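Local atomic coordinates of thioesterase (Streptomyces sp. WAC02707, PDB entry 6VAP), a protein that probably hydrolyses thioesters to release acyl groups stalled on the carrier proteins of the borrelidin polyketide assembly line, as a type II thioesterase. Residues H9-I14 / R85-Q90; D226-A229 / F233-L236. All coordinates share one frame; numbering follows the deposited sequence.

Contact 1 of 2, residues H9-I14 / R85-Q90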
ATOM      1  N   HIS A   9       1.600  19.083   8.037  1.00 44.32           N
ATOM      2  CA  HIS A   9       3.017  19.088   7.676  1.00 57.28           C
ATOM      3  C   HIS A   9       3.269  17.937   6.713  1.00 55.64           C
ATOM      4  O   HIS A   9       3.000  16.779   7.042  1.00 47.50           O
ATOM      5  CB  HIS A   9       3.921  18.965   8.914  1.00 70.80           C
ATOM      6  CG  HIS A   9       3.398  19.688  10.118  1.00 89.59           C
ATOM      7  ND1 HIS A   9       2.328  19.227  10.858  1.00 91.85           N
ATOM      8  CD2 HIS A   9       3.793  20.844  10.707  1.00 94.19           C
ATOM      9  CE1 HIS A   9       2.090  20.065  11.852  1.00 92.50           C
ATOM     10  NE2 HIS A   9       2.963  21.054  11.782  1.00 95.66           N
ATOM     11  N   SER A  10       3.779  18.250   5.526  1.00 49.14           N
ATOM     12  CA  SER A  10       4.077  17.245   4.517  1.00 49.06           C
ATOM     13  C   SER A  10       5.492  17.450   3.977  1.00 49.22           C
ATOM     14  O   SER A  10       6.031  18.561   3.972  1.00 40.39           O
ATOM     15  CB  SER A  10       3.058  17.285   3.353  1.00 47.08           C
ATOM     16  OG  SER A  10       1.715  17.357   3.815  1.00 42.97           O
ATOM     17  N   ASP A  11       6.087  16.369   3.505  1.00 54.03           N
ATOM     18  CA  ASP A  11       7.377  16.401   2.836  1.00 41.19           C
ATOM     19  C   ASP A  11       7.208  15.789   1.442  1.00 40.46           C
ATOM     20  O   ASP A  11       6.094  15.497   0.991  1.00 35.09           O
ATOM     21  CB  ASP A  11       8.439  15.671   3.667  1.00 53.15           C
ATOM     22  CG  ASP A  11       8.037  14.251   4.027  1.00 53.65           C
ATOM     23  OD1 ASP A  11       7.749  13.464   3.113  1.00 56.27           O
ATOM     24  OD2 ASP A  11       8.011  13.928   5.232  1.00 58.11           O
ATOM     25  N   VAL A  12       8.332  15.606   0.749  1.00 37.54           N
ATOM     26  CA  VAL A  12       8.291  15.112  -0.621  1.00 36.61           C
ATOM     27  C   VAL A  12       7.689  13.724  -0.667  1.00 38.79           C
ATOM     28  O   VAL A  12       6.979  13.382  -1.626  1.00 41.42           O
ATOM     29  CB  VAL A  12       9.708  15.141  -1.234  1.00 46.46           C
ATOM     30  CG1 VAL A  12      10.591  14.064  -0.618  1.00 48.83           C
ATOM     31  CG2 VAL A  12       9.632  14.965  -2.742  1.00 42.60           C
ATOM     32  N   TRP A  13       7.928  12.915   0.371  1.00 30.40           N
ATOM     33  CA  TRP A  13       7.432  11.540   0.368  1.00 29.09           C
ATOM     34  C   TRP A  13       6.047  11.384   0.995  1.00 19.66           C
ATOM     35  O   TRP A  13       5.228  10.584   0.532  1.00 22.23           O
ATOM     36  CB  TRP A  13       8.402  10.618   1.130  1.00 31.54           C
ATOM     37  CG  TRP A  13       9.606  10.218   0.370  1.00 21.23           C
ATOM     38  CD1 TRP A  13      10.852  10.816   0.397  1.00 24.21           C
ATOM     39  CD2 TRP A  13       9.730   9.063  -0.452  1.00 23.90           C
ATOM     40  NE1 TRP A  13      11.716  10.124  -0.427  1.00 37.17           N
ATOM     41  CE2 TRP A  13      11.065   9.026  -0.925  1.00 38.07           C
ATOM     42  CE3 TRP A  13       8.853   8.033  -0.810  1.00 24.85           C
ATOM     43  CZ2 TRP A  13      11.520   8.042  -1.782  1.00 41.91           C
ATOM     44  CZ3 TRP A  13       9.320   7.045  -1.666  1.00 32.61           C
ATOM     45  CH2 TRP A  13      10.633   7.071  -2.146  1.00 31.34           C
ATOM     46  N   ILE A  14       5.783  12.112   2.069  1.00 35.09           N
ATOM     47  CA  ILE A  14       4.658  11.834   2.954  1.00 27.34           C
ATOM     48  C   ILE A  14       3.713  13.012   2.908  1.00 26.70           C
ATOM     49  O   ILE A  14       4.080  14.112   3.331  1.00 24.38           O
ATOM     50  CB  ILE A  14       5.118  11.564   4.395  1.00 38.57           C
ATOM     51  CG1 ILE A  14       6.067  10.345   4.405  1.00 49.56           C
ATOM     52  CG2 ILE A  14       3.909  11.332   5.286  1.00 38.18           C
ATOM     53  CD1 ILE A  14       6.794  10.136   5.695  1.00 49.07           C
ATOM     54  N   ARG A  85      10.369   6.749   9.373  1.00 37.52           N
ATOM     55  CA  ARG A  85      10.934   6.639  10.718  1.00 49.79           C
ATOM     56  C   ARG A  85      10.887   7.972  11.465  1.00 48.45           C
ATOM     57  O   ARG A  85      10.502   8.025  12.640  1.00 53.71           O
ATOM     58  CB  ARG A  85      12.373   6.139  10.638  1.00 51.95           C
ATOM     59  CG  ARG A  85      12.509   4.648  10.549  1.00 59.79           C
ATOM     60  CD  ARG A  85      13.868   4.189  11.062  1.00 55.38           C
ATOM     61  NE  ARG A  85      13.910   4.203  12.518  1.00 57.38           N
ATOM     62  CZ  ARG A  85      14.711   3.436  13.245  1.00 59.36           C
ATOM     63  NH1 ARG A  85      15.544   2.594  12.640  1.00 62.01           N
ATOM     64  NH2 ARG A  85      14.684   3.515  14.572  1.00 57.90           N
ATOM     65  N   ALA A  86      11.291   9.064  10.807  1.00 44.40           N
ATOM     66  CA  ALA A  86      11.326  10.367  11.470  1.00 42.33           C
ATOM     67  C   ALA A  86       9.937  10.897  11.816  1.00 42.39           C
ATOM     68  O   ALA A  86       9.816  11.766  12.681  1.00 52.36           O
ATOM     69  CB  ALA A  86      12.059  11.380  10.585  1.00 43.03           C
ATOM     70  N   ARG A  87       8.895  10.401  11.163  1.00 30.44           N
ATOM     71  CA  ARG A  87       7.522  10.824  11.402  1.00 48.80           C
ATOM     72  C   ARG A  87       6.738   9.845  12.258  1.00 54.61           C
ATOM     73  O   ARG A  87       5.775  10.248  12.921  1.00 41.54           O
ATOM     74  CB  ARG A  87       6.765  10.972  10.080  1.00 51.62           C
ATOM     75  CG  ARG A  87       7.221  12.121   9.231  1.00 61.94           C
ATOM     76  CD  ARG A  87       6.178  12.429   8.185  1.00 53.35           C
ATOM     77  NE  ARG A  87       4.979  13.034   8.775  1.00 51.54           N
ATOM     78  CZ  ARG A  87       4.345  14.084   8.272  1.00 42.60           C
ATOM     79  NH1 ARG A  87       4.792  14.672   7.173  1.00 49.50           N
ATOM     80  NH2 ARG A  87       3.258  14.536   8.870  1.00 42.45           N
ATOM     81  N   VAL A  88       7.132   8.567  12.232  1.00 46.53           N
ATOM     82  CA  VAL A  88       6.358   7.506  12.854  1.00 44.48           C
ATOM     83  C   VAL A  88       6.049   7.893  14.288  1.00 28.98           C
ATOM     84  O   VAL A  88       6.919   8.359  15.025  1.00 32.33           O
ATOM     85  CB  VAL A  88       7.136   6.178  12.782  1.00 54.12           C
ATOM     86  CG1 VAL A  88       8.359   6.221  13.726  1.00 66.66           C
ATOM     87  CG2 VAL A  88       6.225   5.007  13.129  1.00 53.92           C
ATOM     88  N   HIS A  89       4.862   7.545  14.762  1.00 29.94           N
ATOM     89  CA  HIS A  89       4.450   7.703  16.160  1.00 35.83           C
ATOM     90  C   HIS A  89       3.437   6.588  16.415  1.00 40.64           C
ATOM     91  O   HIS A  89       2.442   6.666  15.763  1.00 40.98           O
ATOM     92  CB  HIS A  89       3.910   9.123  16.340  1.00 67.58           C
ATOM     93  CG  HIS A  89       3.437   9.425  17.712  1.00 99.80           C
ATOM     94  ND1 HIS A  89       2.221   9.027  18.163  1.00110.91           N
ATOM     95  CD2 HIS A  89       4.039  10.037  18.743  1.00105.91           C
ATOM     96  CE1 HIS A  89       2.081   9.406  19.407  1.00112.96           C
ATOM     97  NE2 HIS A  89       3.178  10.015  19.778  1.00111.33           N
ATOM     98  N   GLN A  90       3.710   5.573  17.251  1.00 33.33           N
ATOM     99  CA  GLN A  90       2.756   4.527  17.570  1.00 45.83           C
ATOM    100  C   GLN A  90       1.600   5.102  18.389  1.00 38.98           C
ATOM    101  O   GLN A  90       1.786   6.046  19.155  1.00 44.62           O
ATOM    102  CB  GLN A  90       3.464   3.412  18.331  1.00 52.59           C
ATOM    103  CG  GLN A  90       4.670   2.861  17.563  1.00 58.04           C
ATOM    104  CD  GLN A  90       5.435   1.805  18.338  1.00 69.61           C
ATOM    105  OE1 GLN A  90       5.024   0.645  18.408  1.00 77.27           O
ATOM    106  NE2 GLN A  90       6.558   2.207  18.926  1.00 65.89           N
TER
HETATM  107  O   HOH W   1       7.642  15.160   7.342  1.00 48.20           O

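Contact 2 of 2, residues D226-A229 / F233-L236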
ATOM      1  N   ASP A 226     -11.143 -10.561   4.323  1.00 19.75           N
ATOM      2  CA  ASP A 226     -12.475 -10.104   3.939  1.00 20.76           C
ATOM      3  C   ASP A 226     -12.530 -10.039   2.423  1.00 24.82           C
ATOM      4  O   ASP A 226     -11.625  -9.466   1.808  1.00 20.81           O
ATOM      5  CB  ASP A 226     -12.818  -8.717   4.513  1.00 25.24           C
ATOM      6  CG  ASP A 226     -13.432  -8.790   5.895  1.00 37.73           C
ATOM      7  OD1 ASP A 226     -14.466  -9.490   6.061  1.00 52.10           O
ATOM      8  OD2 ASP A 226     -12.913  -8.130   6.814  1.00 40.62           O
ATOM      9  N   THR A 227     -13.566 -10.630   1.833  1.00 22.22           N
ATOM     10  CA  THR A 227     -13.766 -10.660   0.393  1.00 23.32           C
ATOM     11  C   THR A 227     -14.917  -9.732   0.041  1.00 21.53           C
ATOM     12  O   THR A 227     -15.932  -9.673   0.748  1.00 22.87           O
ATOM     13  CB  THR A 227     -14.064 -12.099  -0.085  1.00 27.60           C
ATOM     14  OG1 THR A 227     -13.015 -12.959   0.411  1.00 33.44           O
ATOM     15  CG2 THR A 227     -14.159 -12.153  -1.547  1.00 32.72           C
ATOM     16  N   PHE A 228     -14.777  -9.053  -1.085  1.00 20.82           N
ATOM     17  CA  PHE A 228     -15.763  -8.096  -1.559  1.00 22.17           C
ATOM     18  C   PHE A 228     -16.194  -8.418  -2.989  1.00 22.61           C
ATOM     19  O   PHE A 228     -15.410  -8.956  -3.790  1.00 21.73           O
ATOM     20  CB  PHE A 228     -15.194  -6.684  -1.506  1.00 22.16           C
ATOM     21  CG  PHE A 228     -14.696  -6.286  -0.144  1.00 22.08           C
ATOM     22  CD1 PHE A 228     -13.458  -6.722   0.300  1.00 20.55           C
ATOM     23  CD2 PHE A 228     -15.489  -5.472   0.709  1.00 23.97           C
ATOM     24  CE1 PHE A 228     -13.006  -6.353   1.604  1.00 20.82           C
ATOM     25  CE2 PHE A 228     -15.037  -5.074   1.915  1.00 24.37           C
ATOM     26  CZ  PHE A 228     -13.766  -5.538   2.391  1.00 22.71           C
ATOM     27  N   ALA A 229     -17.457  -8.106  -3.300  1.00 18.27           N
ATOM     28  CA  ALA A 229     -17.952  -8.280  -4.664  1.00 22.63           C
ATOM     29  C   ALA A 229     -17.250  -7.263  -5.563  1.00 35.37           C
ATOM     30  O   ALA A 229     -17.523  -6.063  -5.498  1.00 39.24           O
ATOM     31  CB  ALA A 229     -19.474  -8.137  -4.715  1.00 22.18           C
ATOM     32  N   PHE A 233      -9.951  -3.422  -8.317  1.00 21.49           N
ATOM     33  CA  PHE A 233     -10.306  -2.156  -7.681  1.00 19.55           C
ATOM     34  C   PHE A 233     -11.705  -2.169  -7.060  1.00 20.05           C
ATOM     35  O   PHE A 233     -12.473  -1.190  -7.140  1.00 17.81           O
ATOM     36  CB  PHE A 233     -10.143  -1.026  -8.679  1.00 21.41           C
ATOM     37  CG  PHE A 233      -8.684  -0.648  -8.891  1.00 20.12           C
ATOM     38  CD1 PHE A 233      -7.894  -1.369  -9.753  1.00 41.13           C
ATOM     39  CD2 PHE A 233      -8.121   0.396  -8.196  1.00 20.04           C
ATOM     40  CE1 PHE A 233      -6.554  -1.028  -9.955  1.00 49.56           C
ATOM     41  CE2 PHE A 233      -6.793   0.755  -8.378  1.00 21.62           C
ATOM     42  CZ  PHE A 233      -6.009   0.032  -9.279  1.00 35.40           C
ATOM     43  N   TYR A 234     -12.046  -3.323  -6.465  1.00 18.69           N
ATOM     44  CA  TYR A 234     -13.240  -3.409  -5.630  1.00 16.68           C
ATOM     45  C   TYR A 234     -13.335  -2.242  -4.649  1.00 16.52           C
ATOM     46  O   TYR A 234     -14.428  -1.788  -4.321  1.00 22.85           O
ATOM     47  CB  TYR A 234     -13.237  -4.732  -4.858  1.00 14.34           C
ATOM     48  CG  TYR A 234     -12.252  -4.656  -3.710  1.00 28.70           C
ATOM     49  CD1 TYR A 234     -10.904  -4.825  -3.926  1.00 26.43           C
ATOM     50  CD2 TYR A 234     -12.678  -4.356  -2.414  1.00 20.16           C
ATOM     51  CE1 TYR A 234      -9.986  -4.708  -2.870  1.00 27.77           C
ATOM     52  CE2 TYR A 234     -11.780  -4.222  -1.378  1.00 24.50           C
ATOM     53  CZ  TYR A 234     -10.442  -4.390  -1.617  1.00 30.01           C
ATOM     54  OH  TYR A 234      -9.575  -4.270  -0.591  1.00 30.76           O
ATOM     55  N   LEU A 235     -12.221  -1.749  -4.151  1.00 20.76           N
ATOM     56  CA  LEU A 235     -12.273  -0.837  -3.017  1.00 21.32           C
ATOM     57  C   LEU A 235     -12.917   0.497  -3.361  1.00 19.80           C
ATOM     58  O   LEU A 235     -13.342   1.227  -2.456  1.00 23.00           O
ATOM     59  CB  LEU A 235     -10.840  -0.618  -2.487  1.00 23.74           C
ATOM     60  CG  LEU A 235      -9.919   0.328  -3.253  1.00 19.89           C
ATOM     61  CD1 LEU A 235      -8.585   0.449  -2.435  1.00 26.76           C
ATOM     62  CD2 LEU A 235      -9.590  -0.146  -4.628  1.00 22.04           C
ATOM     63  N   LEU A 236     -12.994   0.839  -4.648  1.00 19.17           N
ATOM     64  CA  LEU A 236     -13.683   2.074  -5.022  1.00 19.84           C
ATOM     65  C   LEU A 236     -15.178   1.969  -4.762  1.00 33.64           C
ATOM     66  O   LEU A 236     -15.831   2.963  -4.452  1.00 42.66           O
ATOM     67  CB  LEU A 236     -13.432   2.400  -6.488  1.00 25.02           C
ATOM     68  CG  LEU A 236     -11.939   2.454  -6.875  1.00 38.26           C
ATOM     69  CD1 LEU A 236     -11.781   2.890  -8.323  1.00 37.64           C
ATOM     70  CD2 LEU A 236     -11.168   3.407  -5.979  1.00 32.51           C
TER

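Contact 1 of 2, residues H9-I14 / R85-Q90
R87, from the last part of helix 73-87, reaches across to the carbonyl of H9 in the loop that leads into the antiparallel edge strand 14-15 of this α/β-hydrolase sheet. The hydrogen bonding is an end-on grip on one atom: NH1 and NH2 of R87 reach H9 O at 2.8 and 2.9 Å. H9 O lies practically in the guanidinium plane, yet both nitrogens approach from the same face of the carbonyl. NH2 has a second acceptor in OE1 of Q16, which limits rotation of the guanidinium; the same OE1 also accepts the H9 backbone N-H. The charge contact is looser. D11 OD2 stands 3.8 Å from R87 NH1, a long salt bridge, with the carboxylate turned 71° from the guanidinium; a water between them donates to D11 OD2 and accepts only weakly from R87 NH1. The other carboxylate oxygen, D11 OD1, accepts from I14 N in an Asx motif, a job suited to the short aspartate side chain. In the apolar part, arginine suits its place because its methylenes can lie against I14 while a bend at chi3 (71°) turns the charged end toward H9; I14 CG2 lies over one guanidinium face, and I14 CD1 meets R87 CD at 3.4 Å.

Contact 2 of 2, residues D226-A229 / F233-L236
A bond from L236 N to F233 O, 3.3 Å long, closes the turn that carries Y234 against F228. A further polar link runs from the tyrosine's far end, where Y234 OH is hydrogen-bonded to OG of S124, at the end of strand 120-124. Across the two segments the contact is apolar, mostly ring against ring. F228 ends strand 223-228, the outermost strand on this side of the sheet, and Y234 lies in the loop that leads toward helix 239-250. Their rings are offset, with planes 25° apart and centroids separated by 5.0 Å, and they overlap little. The touch is made by the CD2-CE2 side of the tyrosine ring: Y234 CE2 sits over one face of F228, 3.4 Å from F228 CD1, while Y234 CD2 lies 3.5 Å from F228 CB. Tyrosine CG stands between its own backbone N and carbonyl carbon (chi1 76°), which swings the ring back toward the strand. L235 CB packs over one Y234 face, near the rim; L199 of strand 196-201 touches both side chains. Phenylalanine suits a buried strand end where no polar group is needed, whereas tyrosine adds a hydroxyl that can bond at depth. The two segments thus meet through apolar surface alone, while S124 satisfies the tyrosine's hydroxyl; the short link between them carries H232, the histidine of a probable Ser-His-Asp triad.

In the fold
Contact 1 and contact 2 lie on opposite sides of the chain's centre, their own centres 28 Å apart and their nearest atoms about 17 Å apart, so they do not touch. Along the chain they come in series, 9-14 with 85-90 first, then 226-229 with 233-236. One sheet relates them: its outermost strands are 14-15, entered from the first contact, and 223-228, which supplies the second. Contact 1 is a surface link between residues far apart in sequence, whereas contact 2 is a buried, local turn back onto a strand. Each edge strand of the α/β-hydrolase sheet thus meets another part of the same chain, with contact 2 the one near the probable catalytic residues.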